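Local coordinates for protein nitrite oxidoreductase subunit A (Kuenenia stuttgartiensis, PDB 7B04) that belongs to the molybdopterin oxidoreductase family and carries a molybdenum atom, two MD1 groups and an iron/sulfur cluster, at residues Asn902-Pro916 and Thr1096-Ala1108. Sequence-based numbering, arbitrary orientation.
Sequences NFLWEKGYHFYCVTP and TVPKETLVKITKA. With MD1 (phosphoric acid 4-(2-amino-4-oxo-3,4,5,6,-tetrahydro-pteridin-6-yl)-2-hydroxy-3,4-dimercapto-but-3-en-yl ester guanylate ester), chain C.
F911 and V1103 join the two strands as an antiparallel hydrogen-bonded pair. V1103 N donates to F911 O at 2.8 Å, in the carbonyl plane with an N-H...O angle of 156°, while the return bond from F911 N to V1103 O is weak at 3.4 Å. This uneven pair agrees with strand axes 111° apart, so the strands cross steeply and part beyond a short meeting point. They are the end strands of a six-stranded mixed sheet, which this pairing closes on itself. Further along, both segments reach MD1: T915 OG1 lies beside N17 of one MD1, too close for its geometry to be trusted, P1098 CB is 3.3 Å from C17 of the same group, and the extended K1099 makes a salt bridge to the other MD1.

L1102 buries the largest area of any residue here. Its CD2 sits over one face of the Y912 ring, 3.9 Å from the centroid, and meets W905 CZ3 at that indole's edge at 3.5 Å. K1104 lies across Y909, with CB 3.8 Å from the ring centroid and 19° off its normal; a bend at chi3 carries NZ round to a weak bond with Y909 OH. I1105 CG1 reaches F911 CD2 at 3.7 Å. A mostly apolar, aromatic-lined strand crossing thus passes into residues lining the MD1 sites, where K1099 probably brings positive charge.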
loop_
_atom_site.group_PDB
_atom_site.type_symbol
_atom_site.label_atom_id
_atom_site.label_comp_id
_atom_site.label_asym_id
_atom_site.label_seq_id
_atom_site.Cartn_x
_atom_site.Cartn_y
_atom_site.Cartn_z
ATOM N N ASN B 902 22.830 -27.951 -8.162
ATOM C CA ASN B 902 23.323 -26.585 -8.246
ATOM C C ASN B 902 24.418 -26.391 -7.206
ATOM O O ASN B 902 24.282 -26.820 -6.055
ATOM C CB ASN B 902 22.188 -25.586 -8.014
ATOM C CG ASN B 902 22.607 -24.142 -8.268
ATOM O OD1 ASN B 902 23.771 -23.856 -8.548
ATOM N ND2 ASN B 902 21.652 -23.226 -8.157
ATOM N N PHE B 903 25.522 -25.763 -7.615
ATOM C CA PHE B 903 26.628 -25.599 -6.679
ATOM C C PHE B 903 26.234 -24.695 -5.517
ATOM O O PHE B 903 26.559 -24.989 -4.362
ATOM C CB PHE B 903 27.875 -25.077 -7.399
ATOM C CG PHE B 903 27.747 -23.676 -7.931
ATOM C CD1 PHE B 903 27.109 -23.432 -9.135
ATOM C CD2 PHE B 903 28.300 -22.609 -7.242
ATOM C CE1 PHE B 903 27.003 -22.146 -9.632
ATOM C CE2 PHE B 903 28.201 -21.321 -7.735
ATOM C CZ PHE B 903 27.549 -21.089 -8.931
ATOM N N LEU B 904 25.507 -23.611 -5.797
ATOM C CA LEU B 904 25.077 -22.709 -4.730
ATOM C C LEU B 904 24.128 -23.401 -3.757
ATOM O O LEU B 904 24.203 -23.181 -2.543
ATOM C CB LEU B 904 24.410 -21.473 -5.331
ATOM C CG LEU B 904 25.343 -20.481 -6.022
ATOM C CD1 LEU B 904 24.556 -19.514 -6.883
ATOM C CD2 LEU B 904 26.180 -19.731 -4.998
ATOM N N TRP B 905 23.224 -24.238 -4.275
ATOM C CA TRP B 905 22.233 -24.890 -3.423
ATOM C C TRP B 905 22.875 -25.808 -2.389
ATOM O O TRP B 905 22.343 -25.958 -1.283
ATOM C CB TRP B 905 21.249 -25.681 -4.290
ATOM C CG TRP B 905 20.015 -26.132 -3.569
ATOM C CD1 TRP B 905 19.873 -27.262 -2.817
ATOM C CD2 TRP B 905 18.744 -25.472 -3.545
ATOM N NE1 TRP B 905 18.595 -27.341 -2.320
ATOM C CE2 TRP B 905 17.883 -26.255 -2.752
ATOM C CE3 TRP B 905 18.253 -24.293 -4.113
ATOM C CZ2 TRP B 905 16.558 -25.897 -2.514
ATOM C CZ3 TRP B 905 16.937 -23.941 -3.875
ATOM C CH2 TRP B 905 16.105 -24.739 -3.083
ATOM N N GLU B 906 24.008 -26.426 -2.719
ATOM C CA GLU B 906 24.635 -27.395 -1.828
ATOM C C GLU B 906 25.578 -26.777 -0.800
ATOM O O GLU B 906 25.932 -27.456 0.171
ATOM C CB GLU B 906 25.388 -28.446 -2.654
ATOM C CG GLU B 906 24.490 -29.190 -3.630
ATOM C CD GLU B 906 23.408 -29.985 -2.926
ATOM O OE1 GLU B 906 23.692 -30.561 -1.855
ATOM O OE2 GLU B 906 22.268 -30.022 -3.432
ATOM N N LYS B 907 25.995 -25.524 -0.978
ATOM C CA LYS B 907 26.828 -24.846 0.010
ATOM C C LYS B 907 26.022 -24.115 1.077
ATOM O O LYS B 907 26.616 -23.481 1.954
ATOM C CB LYS B 907 27.787 -23.862 -0.669
ATOM C CG LYS B 907 28.367 -24.365 -1.971
ATOM C CD LYS B 907 28.735 -23.205 -2.875
ATOM C CE LYS B 907 29.592 -22.198 -2.134
ATOM N NZ LYS B 907 30.095 -21.130 -3.036
ATOM N N GLY B 908 24.693 -24.178 1.025
ATOM C CA GLY B 908 23.849 -23.510 1.995
ATOM C C GLY B 908 22.998 -22.383 1.457
ATOM O O GLY B 908 22.198 -21.826 2.217
ATOM N N TYR B 909 23.144 -22.012 0.186
ATOM C CA TYR B 909 22.316 -20.961 -0.405
ATOM C C TYR B 909 21.104 -21.617 -1.074
ATOM O O TYR B 909 20.922 -21.610 -2.295
ATOM C CB TYR B 909 23.139 -20.108 -1.363
ATOM C CG TYR B 909 24.360 -19.467 -0.719
ATOM C CD1 TYR B 909 24.473 -18.085 -0.621
ATOM C CD2 TYR B 909 25.401 -20.244 -0.220
ATOM C CE1 TYR B 909 25.589 -17.499 -0.034
ATOM C CE2 TYR B 909 26.506 -19.672 0.370
ATOM C CZ TYR B 909 26.608 -18.302 0.441
ATOM O OH TYR B 909 27.721 -17.744 1.028
ATOM N N HIS B 910 20.253 -22.183 -0.218
ATOM C CA HIS B 910 19.124 -23.014 -0.618
ATOM C C HIS B 910 17.783 -22.377 -0.273
ATOM O O HIS B 910 16.803 -23.077 -0.012
ATOM C CB HIS B 910 19.226 -24.392 0.031
ATOM C CG HIS B 910 19.396 -24.341 1.518
ATOM N ND1 HIS B 910 20.583 -23.978 2.116
ATOM C CD2 HIS B 910 18.531 -24.595 2.529
ATOM C CE1 HIS B 910 20.444 -24.012 3.428
ATOM N NE2 HIS B 910 19.208 -24.384 3.705
ATOM N N PHE B 911 17.728 -21.050 -0.264
ATOM C CA PHE B 911 16.495 -20.312 -0.023
ATOM C C PHE B 911 16.212 -19.437 -1.231
ATOM O O PHE B 911 17.060 -18.630 -1.624
ATOM C CB PHE B 911 16.603 -19.441 1.230
ATOM C CG PHE B 911 16.468 -20.197 2.512
ATOM C CD1 PHE B 911 15.235 -20.677 2.920
ATOM C CD2 PHE B 911 17.569 -20.412 3.323
ATOM C CE1 PHE B 911 15.105 -21.370 4.107
ATOM C CE2 PHE B 911 17.446 -21.102 4.512
ATOM C CZ PHE B 911 16.211 -21.582 4.904
ATOM N N TYR B 912 15.025 -19.582 -1.816
ATOM C CA TYR B 912 14.644 -18.593 -2.803
ATOM C C TYR B 912 14.430 -17.263 -2.090
ATOM O O TYR B 912 14.219 -17.207 -0.875
ATOM C CB TYR B 912 13.370 -19.011 -3.542
ATOM C CG TYR B 912 13.473 -20.310 -4.317
ATOM C CD1 TYR B 912 14.013 -20.341 -5.595
ATOM C CD2 TYR B 912 13.009 -21.501 -3.776
ATOM C CE1 TYR B 912 14.102 -21.526 -6.303
ATOM C CE2 TYR B 912 13.094 -22.687 -4.473
ATOM C CZ TYR B 912 13.639 -22.696 -5.737
ATOM O OH TYR B 912 13.722 -23.878 -6.435
ATOM N N CYS B 913 14.457 -16.186 -2.858
ATOM C CA CYS B 913 14.278 -14.874 -2.240
ATOM C C CYS B 913 13.510 -14.019 -3.242
ATOM O O CYS B 913 14.095 -13.306 -4.059
ATOM C CB CYS B 913 15.598 -14.231 -1.846
ATOM S SG CYS B 913 15.410 -12.764 -0.815
ATOM N N VAL B 914 12.201 -14.080 -3.142
ATOM C CA VAL B 914 11.339 -13.296 -4.009
ATOM C C VAL B 914 11.306 -11.871 -3.483
ATOM O O VAL B 914 11.376 -11.633 -2.272
ATOM C CB VAL B 914 9.925 -13.903 -4.064
ATOM C CG1 VAL B 914 9.937 -15.232 -4.790
ATOM C CG2 VAL B 914 9.390 -14.078 -2.657
ATOM N N THR B 915 11.248 -10.903 -4.395
ATOM C CA THR B 915 11.093 -9.504 -4.010
ATOM C C THR B 915 9.872 -8.970 -4.745
ATOM O O THR B 915 9.995 -8.242 -5.742
ATOM C CB THR B 915 12.349 -8.679 -4.301
ATOM O OG1 THR B 915 12.636 -8.688 -5.704
ATOM C CG2 THR B 915 13.538 -9.232 -3.528
ATOM N N PRO B 916 8.676 -9.281 -4.263
ATOM C CA PRO B 916 7.457 -8.803 -4.911
ATOM C C PRO B 916 7.236 -7.342 -4.547
ATOM O O PRO B 916 8.005 -6.737 -3.802
ATOM C CB PRO B 916 6.363 -9.706 -4.321
ATOM C CG PRO B 916 7.092 -10.861 -3.692
ATOM C CD PRO B 916 8.369 -10.254 -3.207
ATOM N N THR B 1096 14.864 -7.570 -17.297
ATOM C CA THR B 1096 15.654 -7.868 -16.111
ATOM C C THR B 1096 14.891 -8.773 -15.153
ATOM O O THR B 1096 13.658 -8.722 -15.047
ATOM C CB THR B 1096 16.047 -6.592 -15.396
ATOM O OG1 THR B 1096 14.886 -6.026 -14.778
ATOM C CG2 THR B 1096 16.684 -5.619 -16.376
ATOM N N VAL B 1097 15.647 -9.613 -14.451
ATOM C CA VAL B 1097 15.077 -10.608 -13.545
ATOM C C VAL B 1097 15.716 -10.505 -12.165
ATOM O O VAL B 1097 16.847 -10.974 -11.967
ATOM C CB VAL B 1097 15.260 -12.014 -14.131
ATOM C CG1 VAL B 1097 14.268 -12.209 -15.230
ATOM C CG2 VAL B 1097 16.706 -12.213 -14.654
ATOM N N PRO B 1098 15.034 -9.919 -11.176
ATOM C CA PRO B 1098 15.621 -9.877 -9.829
ATOM C C PRO B 1098 15.428 -11.155 -9.037
ATOM O O PRO B 1098 16.148 -11.362 -8.050
ATOM C CB PRO B 1098 14.894 -8.699 -9.161
ATOM C CG PRO B 1098 14.258 -7.941 -10.282
ATOM C CD PRO B 1098 13.913 -8.972 -11.301
ATOM N N LYS B 1099 14.500 -12.020 -9.442
ATOM C CA LYS B 1099 14.179 -13.220 -8.680
ATOM C C LYS B 1099 15.059 -14.420 -9.014
ATOM O O LYS B 1099 14.987 -15.432 -8.305
ATOM C CB LYS B 1099 12.704 -13.576 -8.874
ATOM C CG LYS B 1099 11.797 -12.497 -8.315
ATOM C CD LYS B 1099 10.328 -12.839 -8.420
ATOM C CE LYS B 1099 9.496 -11.701 -7.851
ATOM N NZ LYS B 1099 8.043 -11.999 -7.850
ATOM N N GLU B 1100 15.882 -14.348 -10.061
ATOM C CA GLU B 1100 16.826 -15.428 -10.334
ATOM C C GLU B 1100 17.975 -15.271 -9.347
ATOM O O GLU B 1100 19.047 -14.738 -9.650
ATOM C CB GLU B 1100 17.304 -15.405 -11.779
ATOM C CG GLU B 1100 16.475 -16.290 -12.676
ATOM C CD GLU B 1100 16.872 -17.750 -12.592
ATOM O OE1 GLU B 1100 16.044 -18.600 -12.979
ATOM O OE2 GLU B 1100 18.001 -18.047 -12.147
ATOM N N THR B 1101 17.727 -15.753 -8.135
ATOM C CA THR B 1101 18.692 -15.658 -7.057
ATOM C C THR B 1101 18.298 -16.648 -5.976
ATOM O O THR B 1101 17.130 -17.027 -5.851
ATOM C CB THR B 1101 18.760 -14.235 -6.481
ATOM O OG1 THR B 1101 20.006 -14.044 -5.798
ATOM C CG2 THR B 1101 17.608 -13.982 -5.512
ATOM N N LEU B 1102 19.297 -17.091 -5.229
ATOM C CA LEU B 1102 19.093 -17.840 -4.002
ATOM C C LEU B 1102 19.958 -17.221 -2.921
ATOM O O LEU B 1102 20.992 -16.614 -3.201
ATOM C CB LEU B 1102 19.402 -19.321 -4.140
ATOM C CG LEU B 1102 18.496 -20.045 -5.127
ATOM C CD1 LEU B 1102 19.257 -21.174 -5.759
ATOM C CD2 LEU B 1102 17.245 -20.551 -4.440
ATOM N N VAL B 1103 19.515 -17.377 -1.682
ATOM C CA VAL B 1103 20.128 -16.634 -0.550
ATOM C C VAL B 1103 20.461 -17.569 0.603
ATOM O O VAL B 1103 19.885 -18.614 0.676
ATOM C CB VAL B 1103 19.104 -15.574 -0.099
ATOM C CG1 VAL B 1103 19.695 -14.476 0.741
ATOM C CG2 VAL B 1103 18.422 -14.948 -1.283
ATOM N N LYS B 1104 21.398 -17.142 1.441
ATOM C CA LYS B 1104 21.790 -17.800 2.704
ATOM C C LYS B 1104 21.307 -16.895 3.841
ATOM O O LYS B 1104 21.473 -15.698 3.737
ATOM C CB LYS B 1104 23.305 -17.932 2.803
ATOM C CG LYS B 1104 23.778 -18.872 3.888
ATOM C CD LYS B 1104 25.241 -19.191 3.830
ATOM C CE LYS B 1104 26.112 -18.024 4.224
ATOM N NZ LYS B 1104 27.536 -18.414 4.296
ATOM N N ILE B 1105 20.671 -17.471 4.852
ATOM C CA ILE B 1105 20.159 -16.698 6.012
ATOM C C ILE B 1105 20.895 -17.170 7.255
ATOM O O ILE B 1105 21.024 -18.357 7.441
ATOM C CB ILE B 1105 18.650 -16.924 6.179
ATOM C CG1 ILE B 1105 17.956 -17.094 4.836
ATOM C CG2 ILE B 1105 18.025 -15.793 6.953
ATOM C CD1 ILE B 1105 17.555 -15.796 4.237
ATOM N N THR B 1106 21.397 -16.233 8.031
ATOM C CA THR B 1106 22.061 -16.497 9.300
ATOM C C THR B 1106 21.632 -15.429 10.293
ATOM O O THR B 1106 21.457 -14.262 9.926
ATOM C CB THR B 1106 23.599 -16.532 9.199
ATOM O OG1 THR B 1106 24.124 -15.208 9.345
ATOM C CG2 THR B 1106 24.077 -17.145 7.884
ATOM N N LYS B 1107 21.465 -15.839 11.548
ATOM C CA LYS B 1107 21.059 -14.920 12.603
ATOM C C LYS B 1107 22.104 -13.831 12.827
ATOM O O LYS B 1107 23.311 -14.078 12.770
ATOM C CB LYS B 1107 20.827 -15.692 13.902
ATOM C CG LYS B 1107 20.505 -14.815 15.103
ATOM C CD LYS B 1107 20.411 -15.632 16.381
ATOM C CE LYS B 1107 20.194 -14.741 17.594
ATOM N NZ LYS B 1107 20.153 -15.521 18.864
ATOM N N ALA B 1108 21.622 -12.613 13.071
ATOM C CA ALA B 1108 22.459 -11.438 13.261
ATOM C C ALA B 1108 22.406 -10.889 14.678
ATOM O O ALA B 1108 23.453 -10.683 15.302
ATOM C CB ALA B 1108 22.051 -10.346 12.266
HETATM P PB MD1 C . 10.991 3.431 -10.519
HETATM O O3B MD1 C . 10.097 3.591 -9.148
HETATM O O1B MD1 C . 12.409 3.836 -10.202
HETATM O O2B MD1 C . 10.436 4.351 -11.579
HETATM O O3A MD1 C . 10.981 1.887 -11.109
HETATM C C10 MD1 C . 9.979 0.971 -10.773
HETATM C C11 MD1 C . 10.610 -0.444 -10.622
HETATM O O11 MD1 C . 10.909 -0.722 -9.068
HETATM C C12 MD1 C . 9.834 -1.379 -11.173
HETATM S S12 MD1 C . 8.205 -0.897 -11.816
HETATM C C13 MD1 C . 10.192 -2.885 -11.341
HETATM S S13 MD1 C . 8.882 -3.864 -12.134
HETATM C C14 MD1 C . 11.393 -3.607 -10.945
HETATM N N15 MD1 C . 10.939 -4.520 -9.710
HETATM C C16 MD1 C . 11.976 -5.060 -8.921
HETATM C C15 MD1 C . 11.648 -6.126 -7.937
HETATM O O14 MD1 C . 10.532 -6.513 -7.842
HETATM N N17 MD1 C . 12.717 -6.706 -7.082
HETATM C C17 MD1 C . 14.169 -6.196 -7.204
HETATM N N16 MD1 C . 15.211 -6.766 -6.371
HETATM N N18 MD1 C . 14.516 -5.116 -8.199
HETATM C C20 MD1 C . 13.499 -4.543 -9.040
HETATM N N8 MD1 C . 13.874 -3.536 -9.943
HETATM C C7 MD1 C . 12.692 -2.864 -10.785
HETATM P PA MD1 C . 9.782 5.048 -8.436
HETATM O O1A MD1 C . 8.485 4.988 -7.668
HETATM O O2A MD1 C . 10.912 5.343 -7.494
HETATM O "O5'" MD1 C . 9.742 6.307 -9.494
HETATM C "C5'" MD1 C . 9.253 7.518 -8.986
HETATM C "C4'" MD1 C . 10.433 8.463 -8.571
HETATM O "O4'" MD1 C . 10.221 9.868 -9.203
HETATM C "C1'" MD1 C . 9.693 10.766 -8.044
HETATM N N9 MD1 C . 8.483 11.527 -8.462
HETATM C C4 MD1 C . 8.608 12.463 -9.388
HETATM N N3 MD1 C . 9.792 12.935 -10.150
HETATM C C2 MD1 C . 9.637 14.001 -11.130
HETATM N N2 MD1 C . 10.793 14.455 -11.868
HETATM N N1 MD1 C . 8.350 14.602 -11.372
HETATM C C6 MD1 C . 7.216 14.142 -10.636
HETATM O O6 MD1 C . 6.156 14.632 -10.830
HETATM C C5 MD1 C . 7.383 13.019 -9.603
HETATM N N7 MD1 C . 6.521 12.411 -8.796
HETATM C C8 MD1 C . 7.193 11.481 -8.081
HETATM C "C2'" MD1 C . 9.430 9.975 -7.082
HETATM O "O2'" MD1 C . 9.721 10.619 -5.806
HETATM C "C3'" MD1 C . 10.424 8.669 -7.309
HETATM O "O3'" MD1 C . 11.760 8.996 -6.829
#